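Local structure of deoxyribodipyrimidine photo-lyase (Oryza sativa Japonica Group, 3UMV) at residues 106-118 and 212-225. The protein repairs ultraviolet-damaged DNA, using light and a bound FAD to split cyclobutane pyrimidine dimers back into single pyrimidines. Sequence-based numbering, arbitrary orientation.
With URE (urea), chain N; URE (urea), chain L.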
loop_
_atom_site.group_PDB
_atom_site.type_symbol
_atom_site.label_atom_id
_atom_site.label_comp_id
_atom_site.label_asym_id
_atom_site.label_seq_id
_atom_site.Cartn_x
_atom_site.Cartn_y
_atom_site.Cartn_z
ATOM N N ALA A 106 10.665 -18.531 16.150
ATOM C CA ALA A 106 10.399 -19.959 16.021
ATOM C C ALA A 106 11.271 -20.572 14.921
ATOM O O ALA A 106 11.693 -21.727 15.027
ATOM C CB ALA A 106 8.932 -20.206 15.743
ATOM N N ARG A 107 11.540 -19.794 13.873
ATOM C CA ARG A 107 12.415 -20.225 12.778
ATOM C C ARG A 107 13.894 -19.979 13.056
ATOM O O ARG A 107 14.734 -20.267 12.203
ATOM C CB ARG A 107 12.103 -19.462 11.494
ATOM C CG ARG A 107 10.768 -19.716 10.861
ATOM C CD ARG A 107 10.763 -19.032 9.510
ATOM N NE ARG A 107 9.433 -18.917 8.928
ATOM C CZ ARG A 107 9.216 -18.676 7.640
ATOM N NH1 ARG A 107 7.975 -18.579 7.174
ATOM N NH2 ARG A 107 10.247 -18.543 6.814
ATOM N N HIS A 108 14.204 -19.399 14.212
ATOM C CA HIS A 108 15.575 -18.999 14.536
ATOM C C HIS A 108 16.134 -17.965 13.562
ATOM O O HIS A 108 17.337 -17.916 13.311
ATOM C CB HIS A 108 16.494 -20.221 14.633
ATOM C CG HIS A 108 16.005 -21.258 15.592
ATOM N ND1 HIS A 108 16.063 -21.093 16.959
ATOM C CD2 HIS A 108 15.424 -22.463 15.382
ATOM C CE1 HIS A 108 15.549 -22.157 17.550
ATOM N NE2 HIS A 108 15.154 -23.004 16.615
ATOM N N LEU A 109 15.242 -17.145 13.010
ATOM C CA LEU A 109 15.626 -16.006 12.190
ATOM C C LEU A 109 15.584 -14.757 13.063
ATOM O O LEU A 109 14.521 -14.365 13.548
ATOM C CB LEU A 109 14.667 -15.865 11.000
ATOM C CG LEU A 109 14.812 -14.686 10.032
ATOM C CD1 LEU A 109 16.149 -14.695 9.300
ATOM C CD2 LEU A 109 13.667 -14.707 9.042
ATOM N N PRO A 110 16.751 -14.143 13.285
ATOM C CA PRO A 110 16.917 -12.953 14.125
ATOM C C PRO A 110 16.146 -11.773 13.553
ATOM O O PRO A 110 16.270 -11.493 12.363
ATOM C CB PRO A 110 18.423 -12.674 14.039
ATOM C CG PRO A 110 19.031 -13.950 13.586
ATOM C CD PRO A 110 18.025 -14.583 12.691
ATOM N N PHE A 111 15.362 -11.094 14.387
ATOM C CA PHE A 111 14.598 -9.932 13.937
ATOM C C PHE A 111 15.005 -8.729 14.777
ATOM O O PHE A 111 14.713 -8.676 15.968
ATOM C CB PHE A 111 13.091 -10.200 14.068
ATOM C CG PHE A 111 12.209 -9.046 13.641
ATOM C CD1 PHE A 111 11.990 -8.770 12.299
ATOM C CD2 PHE A 111 11.578 -8.258 14.591
ATOM C CE1 PHE A 111 11.155 -7.707 11.910
ATOM C CE2 PHE A 111 10.755 -7.202 14.212
ATOM C CZ PHE A 111 10.545 -6.930 12.864
ATOM N N PHE A 112 15.680 -7.765 14.151
ATOM C CA PHE A 112 16.068 -6.528 14.823
ATOM C C PHE A 112 15.002 -5.446 14.637
ATOM O O PHE A 112 14.682 -5.073 13.510
ATOM C CB PHE A 112 17.391 -6.004 14.263
ATOM C CG PHE A 112 18.577 -6.872 14.589
ATOM C CD1 PHE A 112 19.367 -6.603 15.691
ATOM C CD2 PHE A 112 18.899 -7.953 13.788
ATOM C CE1 PHE A 112 20.465 -7.401 15.994
ATOM C CE2 PHE A 112 20.000 -8.762 14.084
ATOM C CZ PHE A 112 20.782 -8.484 15.188
ATOM N N LEU A 113 14.460 -4.950 15.745
ATOM C CA LEU A 113 13.499 -3.857 15.709
ATOM C C LEU A 113 14.136 -2.555 16.173
ATOM O O LEU A 113 14.637 -2.468 17.295
ATOM C CB LEU A 113 12.290 -4.170 16.587
ATOM C CG LEU A 113 11.236 -3.062 16.531
ATOM C CD1 LEU A 113 10.729 -2.893 15.118
ATOM C CD2 LEU A 113 10.083 -3.354 17.486
ATOM N N PHE A 114 14.105 -1.543 15.309
ATOM C CA PHE A 114 14.689 -0.238 15.620
ATOM C C PHE A 114 13.609 0.845 15.632
ATOM O O PHE A 114 12.934 1.070 14.623
ATOM C CB PHE A 114 15.767 0.114 14.592
ATOM C CG PHE A 114 16.964 -0.806 14.621
ATOM C CD1 PHE A 114 17.295 -1.577 13.517
ATOM C CD2 PHE A 114 17.753 -0.899 15.752
ATOM C CE1 PHE A 114 18.404 -2.414 13.540
ATOM C CE2 PHE A 114 18.859 -1.741 15.787
ATOM C CZ PHE A 114 19.184 -2.503 14.683
ATOM N N THR A 115 13.425 1.513 16.766
ATOM C CA THR A 115 12.389 2.539 16.842
ATOM C C THR A 115 12.919 3.977 16.741
ATOM O O THR A 115 12.157 4.940 16.838
ATOM C CB THR A 115 11.496 2.355 18.088
ATOM O OG1 THR A 115 12.311 2.236 19.260
ATOM C CG2 THR A 115 10.665 1.091 17.937
ATOM N N GLY A 116 14.220 4.111 16.514
ATOM C CA GLY A 116 14.842 5.420 16.400
ATOM C C GLY A 116 14.859 5.970 14.985
ATOM O O GLY A 116 14.993 7.175 14.788
ATOM N N GLY A 117 14.718 5.095 13.995
ATOM C CA GLY A 117 14.689 5.526 12.609
ATOM C C GLY A 117 15.650 4.726 11.755
ATOM O O GLY A 117 16.408 3.906 12.278
ATOM N N PRO A 118 15.616 4.954 10.433
ATOM C CA PRO A 118 16.455 4.228 9.472
ATOM C C PRO A 118 17.971 4.374 9.687
ATOM O O PRO A 118 18.704 3.511 9.219
ATOM C CB PRO A 118 16.037 4.813 8.114
ATOM C CG PRO A 118 15.289 6.073 8.430
ATOM C CD PRO A 118 14.657 5.847 9.763
ATOM N N TRP A 212 22.658 -18.234 13.412
ATOM C CA TRP A 212 23.106 -16.902 13.772
ATOM C C TRP A 212 23.962 -16.925 15.024
ATOM O O TRP A 212 23.532 -17.395 16.080
ATOM C CB TRP A 212 21.914 -15.973 13.974
ATOM C CG TRP A 212 22.306 -14.566 14.266
ATOM C CD1 TRP A 212 22.475 -14.004 15.494
ATOM C CD2 TRP A 212 22.574 -13.534 13.308
ATOM N NE1 TRP A 212 22.831 -12.681 15.366
ATOM C CE2 TRP A 212 22.893 -12.367 14.032
ATOM C CE3 TRP A 212 22.575 -13.483 11.913
ATOM C CZ2 TRP A 212 23.219 -11.166 13.408
ATOM C CZ3 TRP A 212 22.884 -12.285 11.292
ATOM C CH2 TRP A 212 23.203 -11.143 12.040
ATOM N N ASP A 213 25.174 -16.401 14.903
ATOM C CA ASP A 213 26.118 -16.419 16.008
ATOM C C ASP A 213 26.709 -15.034 16.267
ATOM O O ASP A 213 27.780 -14.910 16.859
ATOM C CB ASP A 213 27.241 -17.415 15.709
ATOM C CG ASP A 213 28.158 -16.945 14.588
ATOM O OD1 ASP A 213 29.369 -17.250 14.651
ATOM O OD2 ASP A 213 27.680 -16.269 13.651
ATOM N N ARG A 214 26.018 -13.992 15.816
ATOM C CA ARG A 214 26.519 -12.634 15.996
ATOM C C ARG A 214 25.732 -11.905 17.083
ATOM O O ARG A 214 25.122 -12.534 17.950
ATOM C CB ARG A 214 26.456 -11.851 14.682
ATOM C CG ARG A 214 27.129 -12.531 13.502
ATOM C CD ARG A 214 28.607 -12.805 13.760
ATOM N NE ARG A 214 29.205 -13.553 12.657
ATOM C CZ ARG A 214 29.731 -12.992 11.573
ATOM N NH1 ARG A 214 29.742 -11.671 11.448
ATOM N NH2 ARG A 214 30.248 -13.752 10.615
ATOM N N GLU A 215 25.748 -10.578 17.024
ATOM C CA GLU A 215 24.992 -9.755 17.960
ATOM C C GLU A 215 23.527 -10.178 17.969
ATOM O O GLU A 215 22.904 -10.324 16.916
ATOM C CB GLU A 215 25.112 -8.272 17.595
ATOM C CG GLU A 215 24.067 -7.377 18.258
ATOM C CD GLU A 215 24.258 -5.900 17.944
ATOM O OE1 GLU A 215 23.243 -5.193 17.762
ATOM O OE2 GLU A 215 25.419 -5.444 17.888
ATOM N N GLN A 216 22.989 -10.370 19.166
ATOM C CA GLN A 216 21.606 -10.789 19.346
ATOM C C GLN A 216 20.688 -9.568 19.388
ATOM O O GLN A 216 21.036 -8.548 19.992
ATOM C CB GLN A 216 21.489 -11.579 20.651
ATOM C CG GLN A 216 20.315 -12.534 20.699
ATOM C CD GLN A 216 20.458 -13.684 19.721
ATOM O OE1 GLN A 216 21.519 -14.300 19.614
ATOM N NE2 GLN A 216 19.384 -13.978 18.997
ATOM N N PRO A 217 19.504 -9.663 18.759
ATOM C CA PRO A 217 18.607 -8.507 18.798
ATOM C C PRO A 217 18.160 -8.251 20.229
ATOM O O PRO A 217 18.019 -9.192 21.009
ATOM C CB PRO A 217 17.414 -8.951 17.932
ATOM C CG PRO A 217 17.943 -10.108 17.096
ATOM C CD PRO A 217 18.917 -10.792 18.016
ATOM N N GLU A 218 17.968 -6.984 20.574
ATOM C CA GLU A 218 17.483 -6.628 21.897
ATOM C C GLU A 218 16.025 -7.050 22.029
ATOM O O GLU A 218 15.266 -6.976 21.067
ATOM C CB GLU A 218 17.623 -5.121 22.109
ATOM C CG GLU A 218 19.034 -4.618 21.840
ATOM C CD GLU A 218 19.357 -3.333 22.578
ATOM O OE1 GLU A 218 20.461 -3.247 23.158
ATOM O OE2 GLU A 218 18.512 -2.411 22.572
ATOM N N GLY A 219 15.629 -7.493 23.217
ATOM C CA GLY A 219 14.261 -7.929 23.427
ATOM C C GLY A 219 13.290 -6.766 23.472
ATOM O O GLY A 219 13.595 -5.715 24.032
ATOM N N VAL A 220 12.116 -6.954 22.883
ATOM C CA VAL A 220 11.102 -5.915 22.862
ATOM C C VAL A 220 9.953 -6.248 23.808
ATOM O O VAL A 220 9.464 -7.380 23.825
ATOM C CB VAL A 220 10.520 -5.758 21.452
ATOM C CG1 VAL A 220 9.449 -4.677 21.430
ATOM C CG2 VAL A 220 11.626 -5.445 20.456
ATOM N N ASP A 221 9.521 -5.262 24.588
ATOM C CA ASP A 221 8.240 -5.361 25.281
ATOM C C ASP A 221 7.186 -4.741 24.376
ATOM O O ASP A 221 7.013 -3.530 24.357
ATOM C CB ASP A 221 8.285 -4.643 26.632
ATOM C CG ASP A 221 7.017 -4.869 27.470
ATOM O OD1 ASP A 221 7.152 -5.157 28.671
ATOM O OD2 ASP A 221 5.892 -4.761 26.933
ATOM N N TRP A 222 6.497 -5.583 23.613
ATOM C CA TRP A 222 5.570 -5.105 22.595
ATOM C C TRP A 222 4.374 -4.342 23.171
ATOM O O TRP A 222 3.952 -3.335 22.609
ATOM C CB TRP A 222 5.095 -6.266 21.719
ATOM C CG TRP A 222 6.173 -6.822 20.845
ATOM C CD1 TRP A 222 7.009 -7.867 21.130
ATOM C CD2 TRP A 222 6.532 -6.369 19.532
ATOM N NE1 TRP A 222 7.867 -8.087 20.079
ATOM C CE2 TRP A 222 7.590 -7.185 19.083
ATOM C CE3 TRP A 222 6.059 -5.359 18.694
ATOM C CZ2 TRP A 222 8.191 -7.011 17.836
ATOM C CZ3 TRP A 222 6.650 -5.194 17.451
ATOM C CH2 TRP A 222 7.707 -6.016 17.034
ATOM N N ASP A 223 3.828 -4.815 24.286
ATOM C CA ASP A 223 2.752 -4.076 24.940
ATOM C C ASP A 223 3.173 -2.638 25.309
ATOM O O ASP A 223 2.426 -1.686 25.056
ATOM C CB ASP A 223 2.209 -4.847 26.149
ATOM C CG ASP A 223 1.410 -6.086 25.740
ATOM O OD1 ASP A 223 0.716 -6.042 24.701
ATOM O OD2 ASP A 223 1.473 -7.108 26.450
ATOM N N ALA A 224 4.377 -2.476 25.850
ATOM C CA ALA A 224 4.869 -1.142 26.207
ATOM C C ALA A 224 5.097 -0.299 24.970
ATOM O O ALA A 224 4.728 0.866 24.934
ATOM C CB ALA A 224 6.135 -1.231 26.990
ATOM N N LEU A 225 5.739 -0.890 23.969
ATOM C CA LEU A 225 6.015 -0.190 22.702
ATOM C C LEU A 225 4.749 0.266 21.993
ATOM O O LEU A 225 4.629 1.423 21.586
ATOM C CB LEU A 225 6.852 -1.070 21.781
ATOM C CG LEU A 225 7.031 -0.514 20.373
ATOM C CD1 LEU A 225 7.881 0.750 20.416
ATOM C CD2 LEU A 225 7.644 -1.558 19.455
HETATM C C URE N . 18.322 -3.908 18.535
HETATM O O URE N . 17.786 -5.002 18.484
HETATM N N1 URE N . 17.593 -2.824 18.455
HETATM N N2 URE N . 19.623 -3.819 18.661
HETATM C C URE L . 10.470 -1.536 25.330
HETATM O O URE L . 10.836 -2.685 25.109
HETATM N N1 URE L . 11.280 -0.688 25.913
HETATM N N2 URE L . 9.268 -1.155 24.976
HETATM O O HOH W 1 19.876 -18.926 11.790
HETATM O O HOH W 2 15.175 -5.633 18.533
#
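Beside Phe112 and Pro217, which touch across the contact, the urea (chain N) O is gripped by Glu218 N at 2.9 Å and by water 2 at 2.7 Å. That water takes Leu113 N and also reaches Glu218 O, its protons shared among several acceptors. The same urea gives its N1 to Leu113 O at 3.2 Å, tying the strand to the 212-225 segment where their backbones do not pair directly. Pro217 lies on Phe112: Pro217 CG stands 3.7 Å from the ring centroid, 8° off the normal, a CH-pi contact over the ring centre. At the rim of that ring, near its plane, Phe112 CZ meets Glu215 O at 3.3 Å; this carbonyl accepts a hydrogen bond from Trp212 NE1 at 2.8 Å, the donor standing above the carbonyl plane. Phe112 CZ reaches Trp212 CZ2 at 4.0 Å, and its ring touches Leu124 of helix 120-127. Strand 111-114 is an edge strand of the photolyase alpha/beta domain's sheet, paired on its inner side with strand 70-75; the 212-225 segment runs past its outer side. Cutting Phe112 back to alanine is likely to strip Pro217 CG of its aromatic face and open a gap beside Trp212 and Leu124. Pro110 CG makes a second CH-pi contact, over the five-membered ring of Trp212, with Arg214 CB toward the rim of the opposite face. Farther along, Leu113 CD2 meets Trp222 CH2 and, tip to tip, Leu225 CD2, both at 3.6 Å. Asp221 N-caps the helix of Trp222 and Leu225 by accepting from Ala224 N.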